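Local coordinates for probable zinc protease (Pseudomonas aeruginosa, PDB 4NNZ), which is one subunit of a heterodimeric zinc protease of the M16 family and probably takes part in metal-dependent peptide hydrolysis, at residues 150-155 / 414-419. Residues are numbered along the deposited sequence; the frame is centred on the assembly and turned at random.
Sequences AAAYPA and RLTLAQ
T416 meets the last turn of helix 140-152 with both branches of its side chain. OG1 lies beside A152, 3.3 Å from CA and 3.4 Å from CB. No hydrogen bond crosses between the two segments, so this is van der Waals packing of a hydroxyl against aliphatic carbons. The methyl CG2 lies over the A151-A152 link, 3.9 Å from A152 N and 4.0 Å from A151 CB, while OG1 meets only A152. OG1 sits beside the backbone N of T416 (chi1 -45°) and anti to the carbonyl carbon, which puts CG2 anti to the backbone N. The short side chains of A151 and A152 are consistent with the close approach; the CA atoms of A152 and T416 are 5.5 Å apart. The contact is small, with 107 Å² buried in total.

Further out, T416 pairs through its backbone with G250 of strand 246-253, while L415 and L417 pair with R234 of strand 233-240. The helix end is tied to the same sheet, since A152 O accepts a hydrogen bond from N252 ND2. On the opposite sheet face, L415 and L417 pack toward helix 325-341. A150 and P154 also touch P154 and A150 of the second subunit. The M16 fold has two alpha/beta halves, and here the end of a helix from the N-terminal half packs on the mixed sheet of the C-terminal half.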
loop_
_atom_site.group_PDB
_atom_site.type_symbol
_atom_site.label_atom_id
_atom_site.label_comp_id
_atom_site.label_asym_id
_atom_site.label_seq_id
_atom_site.Cartn_x
_atom_site.Cartn_y
_atom_site.Cartn_z
ATOM N N ALA A 150 3.329 -8.069 0.907
ATOM C CA ALA A 150 3.449 -6.648 1.026
ATOM C C ALA A 150 4.729 -6.059 0.410
ATOM O O ALA A 150 4.681 -5.073 -0.254
ATOM C CB ALA A 150 3.317 -6.258 2.469
ATOM N N ALA A 151 5.864 -6.669 0.656
ATOM C CA ALA A 151 7.100 -6.293 0.024
ATOM C C ALA A 151 7.128 -6.511 -1.480
ATOM O O ALA A 151 7.707 -5.752 -2.186
ATOM C CB ALA A 151 8.261 -6.973 0.680
ATOM N N ALA A 152 6.514 -7.571 -1.951
ATOM C CA ALA A 152 6.418 -7.855 -3.361
ATOM C C ALA A 152 5.552 -6.932 -4.211
ATOM O O ALA A 152 5.731 -6.856 -5.387
ATOM C CB ALA A 152 6.057 -9.297 -3.581
ATOM N N TYR A 153 4.632 -6.223 -3.609
ATOM C CA TYR A 153 3.732 -5.401 -4.378
ATOM C C TYR A 153 3.720 -3.972 -3.874
ATOM O O TYR A 153 2.759 -3.499 -3.343
ATOM C CB TYR A 153 2.326 -5.970 -4.334
ATOM C CG TYR A 153 2.034 -7.150 -5.209
ATOM C CD1 TYR A 153 2.087 -7.068 -6.568
ATOM C CD2 TYR A 153 1.647 -8.321 -4.662
ATOM C CE1 TYR A 153 1.784 -8.150 -7.352
ATOM C CE2 TYR A 153 1.339 -9.393 -5.427
ATOM C CZ TYR A 153 1.415 -9.305 -6.768
ATOM O OH TYR A 153 1.095 -10.391 -7.478
ATOM N N PRO A 154 4.794 -3.237 -4.107
ATOM C CA PRO A 154 4.909 -1.905 -3.549
ATOM C C PRO A 154 3.834 -0.941 -3.981
ATOM O O PRO A 154 3.397 -0.182 -3.167
ATOM C CB PRO A 154 6.219 -1.417 -4.124
ATOM C CG PRO A 154 6.991 -2.609 -4.369
ATOM C CD PRO A 154 6.039 -3.644 -4.762
ATOM N N ALA A 155 3.457 -0.934 -5.237
ATOM C CA ALA A 155 2.529 0.051 -5.706
ATOM C C ALA A 155 1.098 -0.380 -5.869
ATOM O O ALA A 155 0.220 0.445 -5.863
ATOM C CB ALA A 155 3.030 0.638 -6.996
ATOM N N ARG A 414 13.404 -7.835 -10.331
ATOM C CA ARG A 414 12.013 -8.143 -10.201
ATOM C C ARG A 414 11.733 -9.041 -9.032
ATOM O O ARG A 414 10.656 -9.476 -8.861
ATOM C CB ARG A 414 11.520 -8.790 -11.470
ATOM C CG ARG A 414 11.538 -7.879 -12.651
ATOM C CD ARG A 414 11.497 -8.640 -13.938
ATOM N NE ARG A 414 11.094 -7.784 -15.020
ATOM C CZ ARG A 414 11.916 -7.065 -15.756
ATOM N NH1 ARG A 414 13.189 -7.112 -15.545
ATOM N NH2 ARG A 414 11.455 -6.317 -16.713
ATOM N N LEU A 415 12.739 -9.291 -8.236
ATOM C CA LEU A 415 12.694 -10.284 -7.218
ATOM C C LEU A 415 12.415 -9.783 -5.819
ATOM O O LEU A 415 13.009 -8.846 -5.384
ATOM C CB LEU A 415 14.014 -11.021 -7.209
ATOM C CG LEU A 415 14.289 -11.931 -6.039
ATOM C CD1 LEU A 415 13.475 -13.185 -6.180
ATOM C CD2 LEU A 415 15.742 -12.268 -5.985
ATOM N N THR A 416 11.488 -10.437 -5.140
ATOM C CA THR A 416 11.324 -10.379 -3.712
ATOM C C THR A 416 11.638 -11.754 -3.187
ATOM O O THR A 416 11.045 -12.705 -3.567
ATOM C CB THR A 416 9.891 -10.072 -3.309
ATOM O OG1 THR A 416 9.377 -9.031 -4.103
ATOM C CG2 THR A 416 9.824 -9.644 -1.928
ATOM N N LEU A 417 12.608 -11.834 -2.315
ATOM C CA LEU A 417 13.011 -13.076 -1.729
ATOM C C LEU A 417 12.897 -13.001 -0.227
ATOM O O LEU A 417 13.335 -12.070 0.358
ATOM C CB LEU A 417 14.439 -13.390 -2.120
ATOM C CG LEU A 417 15.102 -14.544 -1.415
ATOM C CD1 LEU A 417 16.151 -15.159 -2.277
ATOM C CD2 LEU A 417 15.682 -14.119 -0.104
ATOM N N ALA A 418 12.295 -13.997 0.391
ATOM C CA ALA A 418 12.183 -14.017 1.828
ATOM C C ALA A 418 12.675 -15.281 2.491
ATOM O O ALA A 418 12.335 -16.325 2.074
ATOM C CB ALA A 418 10.766 -13.758 2.229
ATOM N N GLN A 419 13.442 -15.162 3.559
ATOM C CA GLN A 419 13.871 -16.301 4.328
ATOM C C GLN A 419 12.999 -16.405 5.538
ATOM O O GLN A 419 12.868 -15.477 6.275
ATOM C CB GLN A 419 15.326 -16.155 4.749
ATOM C CG GLN A 419 16.243 -15.795 3.604
ATOM C CD GLN A 419 17.713 -16.026 3.846
ATOM O OE1 GLN A 419 18.224 -15.862 4.922
ATOM N NE2 GLN A 419 18.402 -16.372 2.807
#